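Local coordinates for geranylgeranyl pyrophosphate synthase (Corynebacterium glutamicum, PDB 3LMD), which probably builds isoprenoid diphosphate chains by condensing isopentenyl diphosphate with allylic diphosphates, using magnesium ions, at residues Q46-L51 and G74-P79; T111-D116 and I140-I145. One frame throughout, in Å; residues are numbered along the deposited sequence.

Contact 1: Q46-L51 and G74-P79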
loop_
_atom_site.group_PDB
_atom_site.type_symbol
_atom_site.label_atom_id
_atom_site.label_comp_id
_atom_site.label_asym_id
_atom_site.label_seq_id
_atom_site.Cartn_x
_atom_site.Cartn_y
_atom_site.Cartn_z
ATOM N N GLN A 46 -18.729 14.602 10.759
ATOM C CA GLN A 46 -17.502 15.234 10.307
ATOM C C GLN A 46 -16.472 14.201 9.786
ATOM O O GLN A 46 -15.783 14.439 8.795
ATOM C CB GLN A 46 -16.881 16.036 11.440
ATOM C CG GLN A 46 -17.761 17.212 11.930
ATOM C CD GLN A 46 -17.189 17.858 13.184
ATOM O OE1 GLN A 46 -16.155 18.519 13.135
ATOM N NE2 GLN A 46 -17.857 17.658 14.318
ATOM N N VAL A 47 -16.363 13.077 10.475
ATOM C CA VAL A 47 -15.545 11.951 9.973
ATOM C C VAL A 47 -16.050 11.483 8.610
ATOM O O VAL A 47 -15.275 11.283 7.675
ATOM C CB VAL A 47 -15.651 10.745 10.947
ATOM C CG1 VAL A 47 -15.112 9.472 10.306
ATOM C CG2 VAL A 47 -14.948 11.084 12.273
ATOM N N GLU A 48 -17.350 11.228 8.517
ATOM C CA GLU A 48 -17.924 10.802 7.266
ATOM C C GLU A 48 -17.647 11.801 6.122
ATOM O O GLU A 48 -17.403 11.391 4.993
ATOM C CB GLU A 48 -19.439 10.575 7.403
ATOM C CG GLU A 48 -19.827 9.380 8.309
ATOM C CD GLU A 48 -19.606 8.017 7.618
ATOM O OE1 GLU A 48 -19.035 7.990 6.507
ATOM O OE2 GLU A 48 -20.028 6.981 8.175
ATOM N N GLU A 49 -17.712 13.100 6.400
ATOM C CA GLU A 49 -17.504 14.108 5.347
ATOM C C GLU A 49 -16.072 14.058 4.847
ATOM O O GLU A 49 -15.832 14.089 3.639
ATOM C CB GLU A 49 -17.832 15.538 5.842
ATOM C CG GLU A 49 -19.335 15.794 5.680
ATOM C CD GLU A 49 -19.874 16.965 6.489
ATOM O OE1 GLU A 49 -19.073 17.737 7.067
ATOM O OE2 GLU A 49 -21.122 17.088 6.534
ATOM N N LEU A 50 -15.130 13.999 5.773
ATOM C CA LEU A 50 -13.714 14.055 5.394
ATOM C C LEU A 50 -13.313 12.736 4.710
ATOM O O LEU A 50 -12.573 12.725 3.721
ATOM C CB LEU A 50 -12.829 14.403 6.603
ATOM C CG LEU A 50 -11.317 14.377 6.341
ATOM C CD1 LEU A 50 -10.926 15.323 5.160
ATOM C CD2 LEU A 50 -10.496 14.697 7.583
ATOM N N LEU A 51 -13.821 11.625 5.230
ATOM C CA LEU A 51 -13.603 10.353 4.584
ATOM C C LEU A 51 -14.126 10.381 3.150
ATOM O O LEU A 51 -13.422 9.988 2.208
ATOM C CB LEU A 51 -14.267 9.238 5.408
ATOM C CG LEU A 51 -14.246 7.865 4.759
ATOM C CD1 LEU A 51 -12.796 7.353 4.752
ATOM C CD2 LEU A 51 -15.165 6.902 5.579
ATOM N N GLY A 74 -23.029 2.195 7.010
ATOM C CA GLY A 74 -23.882 2.377 8.181
ATOM C C GLY A 74 -23.092 3.067 9.281
ATOM O O GLY A 74 -22.770 4.250 9.166
ATOM N N LYS A 75 -22.768 2.334 10.345
ATOM C CA LYS A 75 -21.942 2.896 11.421
ATOM C C LYS A 75 -20.542 2.271 11.496
ATOM O O LYS A 75 -20.380 1.050 11.478
ATOM C CB LYS A 75 -22.669 2.860 12.773
ATOM C CG LYS A 75 -23.706 3.968 12.923
ATOM C CD LYS A 75 -24.138 4.158 14.364
ATOM C CE LYS A 75 -25.007 5.401 14.502
ATOM N NZ LYS A 75 -25.237 5.765 15.926
ATOM N N ARG A 76 -19.539 3.138 11.562
ATOM C CA ARG A 76 -18.129 2.750 11.458
ATOM C C ARG A 76 -17.506 2.633 12.855
ATOM O O ARG A 76 -17.192 3.639 13.500
ATOM C CB ARG A 76 -17.407 3.816 10.652
ATOM C CG ARG A 76 -18.068 4.113 9.285
ATOM C CD ARG A 76 -17.167 4.964 8.400
ATOM N NE ARG A 76 -17.799 5.236 7.111
ATOM C CZ ARG A 76 -17.641 4.478 6.026
ATOM N NH1 ARG A 76 -18.272 4.801 4.904
ATOM N NH2 ARG A 76 -16.830 3.416 6.053
ATOM N N PHE A 77 -17.319 1.405 13.326
ATOM C CA PHE A 77 -16.867 1.203 14.710
ATOM C C PHE A 77 -15.500 1.824 15.041
ATOM O O PHE A 77 -15.298 2.396 16.132
ATOM C CB PHE A 77 -16.813 -0.288 15.073
ATOM C CG PHE A 77 -16.278 -0.511 16.454
ATOM C CD1 PHE A 77 -14.945 -0.837 16.664
ATOM C CD2 PHE A 77 -17.091 -0.296 17.555
ATOM C CE1 PHE A 77 -14.439 -0.982 17.969
ATOM C CE2 PHE A 77 -16.601 -0.444 18.836
ATOM C CZ PHE A 77 -15.273 -0.784 19.046
ATOM N N ARG A 78 -14.533 1.676 14.140
ATOM C CA ARG A 78 -13.170 2.146 14.460
ATOM C C ARG A 78 -13.081 3.660 14.666
ATOM O O ARG A 78 -12.472 4.119 15.653
ATOM C CB ARG A 78 -12.171 1.660 13.418
ATOM C CG ARG A 78 -12.086 0.138 13.424
ATOM C CD ARG A 78 -11.390 -0.447 12.174
ATOM N NE ARG A 78 -11.411 -1.909 12.258
ATOM C CZ ARG A 78 -12.480 -2.649 11.972
ATOM N NH1 ARG A 78 -13.584 -2.069 11.522
ATOM N NH2 ARG A 78 -12.426 -3.979 12.073
ATOM N N PRO A 79 -13.678 4.445 13.750
ATOM C CA PRO A 79 -13.651 5.885 14.050
ATOM C C PRO A 79 -14.476 6.237 15.288
ATOM O O PRO A 79 -14.078 7.123 16.039
ATOM C CB PRO A 79 -14.214 6.551 12.778
ATOM C CG PRO A 79 -14.646 5.418 11.845
ATOM C CD PRO A 79 -14.064 4.136 12.345
#
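Both carboxylate oxygens of E48 converge on the single N-H of R76 NE, making a bifurcated salt bridge. The straighter branch runs from R76 NE to E48 OE1, 3.1 Å with an N-H...O angle of 160°; it arrives on the syn side of that oxygen but well out of the carboxylate plane. The branch from NE to E48 OE2, 3.0 Å, is more bent at 138° and weak. E48 CD lies in the guanidinium plane, at its edge, while the two planes are turned steeply against each other. A bend in the glutamate chain (chi2 -76°) turns the carboxylate toward NE, and the arginine, extended from CG to NE, reaches it from the loop. Over one face of the guanidinium sits a methyl of L51: CD2 is 3.5 Å from R76 CZ, an apolar group over the flat face, with the charge contact at the edge. R76 NH2 has a second acidic partner, E105 on helix 95-118, so the arginine is held between two carboxylates, which probably limits its rotation. Beside this, V47 CG1 packs crosswise on P79 CB at 3.9 Å, and proline suits this place in the first turn of helix 77-86, where its missing N-H costs little. G74 has backbone angles that would press a beta carbon against the preceding carbonyl oxygen, a conformation suited to glycine. R76 takes the N-cap position of helix 77-86, in the Gly-Lys-Arg-Phe-Arg-Pro run characteristic of the all-helical isoprenyl diphosphate synthase fold, a motif which in relatives binds the diphosphate of isopentenyl diphosphate.

Contact 2: T111-D116 and I140-I145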
loop_
_atom_site.group_PDB
_atom_site.type_symbol
_atom_site.label_atom_id
_atom_site.label_comp_id
_atom_site.label_asym_id
_atom_site.label_seq_id
_atom_site.Cartn_x
_atom_site.Cartn_y
_atom_site.Cartn_z
ATOM N N THR A 111 -7.157 -2.175 3.573
ATOM C CA THR A 111 -6.968 -3.537 4.061
ATOM C C THR A 111 -7.970 -4.532 3.521
ATOM O O THR A 111 -7.600 -5.617 3.049
ATOM C CB THR A 111 -7.100 -3.457 5.598
ATOM O OG1 THR A 111 -5.803 -3.511 6.162
ATOM C CG2 THR A 111 -8.041 -4.515 6.168
ATOM N N LEU A 112 -9.244 -4.155 3.589
ATOM C CA LEU A 112 -10.310 -4.926 2.989
ATOM C C LEU A 112 -10.148 -5.116 1.499
ATOM O O LEU A 112 -10.378 -6.204 0.972
ATOM C CB LEU A 112 -11.672 -4.267 3.237
ATOM C CG LEU A 112 -12.241 -4.424 4.647
ATOM C CD1 LEU A 112 -13.555 -3.625 4.771
ATOM C CD2 LEU A 112 -12.457 -5.902 5.004
ATOM N N TYR A 113 -9.818 -4.052 0.792
ATOM C CA TYR A 113 -9.682 -4.173 -0.652
ATOM C C TYR A 113 -8.582 -5.160 -1.009
ATOM O O TYR A 113 -8.752 -5.975 -1.927
ATOM C CB TYR A 113 -9.469 -2.806 -1.289
ATOM C CG TYR A 113 -10.626 -1.887 -0.968
ATOM C CD1 TYR A 113 -11.776 -2.394 -0.354
ATOM C CD2 TYR A 113 -10.583 -0.532 -1.261
ATOM C CE1 TYR A 113 -12.863 -1.578 -0.038
ATOM C CE2 TYR A 113 -11.676 0.304 -0.956
ATOM C CZ TYR A 113 -12.812 -0.234 -0.348
ATOM O OH TYR A 113 -13.899 0.562 -0.031
ATOM N N HIS A 114 -7.466 -5.148 -0.277
ATOM C CA HIS A 114 -6.399 -6.123 -0.564
ATOM C C HIS A 114 -6.767 -7.523 -0.079
ATOM O O HIS A 114 -6.412 -8.521 -0.699
ATOM C CB HIS A 114 -5.068 -5.696 0.053
ATOM C CG HIS A 114 -4.401 -4.567 -0.672
ATOM N ND1 HIS A 114 -5.011 -3.871 -1.698
ATOM C CD2 HIS A 114 -3.178 -4.010 -0.516
ATOM C CE1 HIS A 114 -4.186 -2.937 -2.144
ATOM N NE2 HIS A 114 -3.066 -3.002 -1.444
ATOM N N ASP A 115 -7.458 -7.598 1.046
ATOM C CA ASP A 115 -7.976 -8.885 1.532
ATOM C C ASP A 115 -8.918 -9.540 0.556
ATOM O O ASP A 115 -8.811 -10.735 0.310
ATOM C CB ASP A 115 -8.746 -8.706 2.833
ATOM C CG ASP A 115 -7.919 -9.013 4.024
ATOM O OD1 ASP A 115 -6.831 -9.592 3.838
ATOM O OD2 ASP A 115 -8.360 -8.688 5.152
ATOM N N ASP A 116 -9.886 -8.778 0.061
ATOM C CA ASP A 116 -10.900 -9.316 -0.847
ATOM C C ASP A 116 -10.281 -9.915 -2.118
ATOM O O ASP A 116 -10.753 -10.931 -2.629
ATOM C CB ASP A 116 -11.955 -8.259 -1.198
ATOM C CG ASP A 116 -12.816 -7.842 0.010
ATOM O OD1 ASP A 116 -12.619 -8.362 1.142
ATOM O OD2 ASP A 116 -13.701 -6.977 -0.178
ATOM N N ILE A 140 -6.573 -3.786 -6.092
ATOM C CA ILE A 140 -5.221 -3.587 -5.565
ATOM C C ILE A 140 -4.920 -2.093 -5.609
ATOM O O ILE A 140 -4.388 -1.520 -4.655
ATOM C CB ILE A 140 -4.211 -4.297 -6.421
ATOM C CG1 ILE A 140 -4.337 -5.813 -6.215
ATOM C CG2 ILE A 140 -2.757 -3.881 -6.017
ATOM C CD1 ILE A 140 -3.488 -6.620 -7.289
ATOM N N LEU A 141 -5.249 -1.472 -6.742
ATOM C CA LEU A 141 -4.952 -0.064 -6.928
ATOM C C LEU A 141 -5.858 0.829 -6.072
ATOM O O LEU A 141 -5.419 1.884 -5.589
ATOM C CB LEU A 141 -5.020 0.346 -8.407
ATOM C CG LEU A 141 -3.936 -0.337 -9.273
ATOM C CD1 LEU A 141 -4.084 0.106 -10.735
ATOM C CD2 LEU A 141 -2.549 -0.029 -8.762
ATOM N N ALA A 142 -7.108 0.434 -5.886
ATOM C CA ALA A 142 -7.965 1.198 -4.968
ATOM C C ALA A 142 -7.376 1.183 -3.537
ATOM O O ALA A 142 -7.362 2.205 -2.832
ATOM C CB ALA A 142 -9.387 0.625 -4.967
ATOM N N GLY A 143 -6.908 0.019 -3.099
ATOM C CA GLY A 143 -6.290 -0.079 -1.776
ATOM C C GLY A 143 -5.069 0.839 -1.725
ATOM O O GLY A 143 -4.872 1.560 -0.751
ATOM N N ASP A 144 -4.267 0.853 -2.784
ATOM C CA ASP A 144 -3.046 1.688 -2.779
ATOM C C ASP A 144 -3.341 3.197 -2.755
ATOM O O ASP A 144 -2.624 3.979 -2.074
ATOM C CB ASP A 144 -2.155 1.371 -3.984
ATOM C CG ASP A 144 -1.520 -0.020 -3.888
ATOM O OD1 ASP A 144 -1.626 -0.664 -2.824
ATOM O OD2 ASP A 144 -0.913 -0.478 -4.877
ATOM N N ILE A 145 -4.339 3.642 -3.527
ATOM C CA ILE A 145 -4.586 5.071 -3.557
ATOM C C ILE A 145 -5.159 5.476 -2.190
ATOM O O ILE A 145 -4.889 6.590 -1.710
ATOM C CB ILE A 145 -5.531 5.545 -4.730
ATOM C CG1 ILE A 145 -5.495 7.070 -4.860
ATOM C CG2 ILE A 145 -7.011 5.060 -4.536
ATOM C CD1 ILE A 145 -4.226 7.619 -5.540
#
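The imidazole of H114 meets helix 132-157 edge-on, with I140 O and D144 OD1 both near its plane and G143 CA lying obliquely to it. The ring of Y113, one position earlier, presents an edge to G143 N, while A142 CB comes in obliquely, 4.1 Å from Y113 CD2. With CG of H114 anti to the carbonyl carbon (chi1 -74°), the imidazole extends across the gap, and NE2 donates to D144 OD1 at 3.1 Å. That bond is bent (139°) and comes in on the syn side, tilted out of the carboxylate plane; OD1 lies in the plane of the ring, and ring and carboxylate stand nearly perpendicular. The histidine has two conformers, so this bond is certain for the one described alone; in it ND1 is buried without a polar partner. Glycine suits position 143: having no side chain, it lets H114 CE1 approach G143 CA to 3.6 Å and permits a spacing of 5.4 Å between Y113 CA and G143 CA. The axes of helix segments 111-116 and 140-145 pass 8.0 Å apart, nearly antiparallel at 161°. Helix 95-118 carries the start of the aspartate-rich DDxxD motif typical of this family. D115, a calcium ligand in a structure of this protein, lies on the flank of the helix turned from this packing, and its OD1 is held by Q176 NE2. The small A142 touches the Y113 ring and also L69 of helix 60-69. The second subunit also packs here: H114 on D144 of that subunit, D144 on its H114 and I140 on its V117.

Both segments of contact 1 come earlier in the chain than those of contact 2. Their centres lie 18 Å apart and their nearest atoms about 7 Å, without touching. Helix 77-86, which starts in contact 1, is followed directly by helix 95-118, which supplies T111-D116 to contact 2 and, nearer its beginning, meets the side chains of contact 1 through E105 and I106. This one long helix thus runs past both. Contact 1 joins helix 34-55 to the loop before helix 77-86 and to its first turn, while contact 2 pairs two helices beside the second subunit and next to the metal-binding aspartates, linking the metal-site helix to the dimer interface.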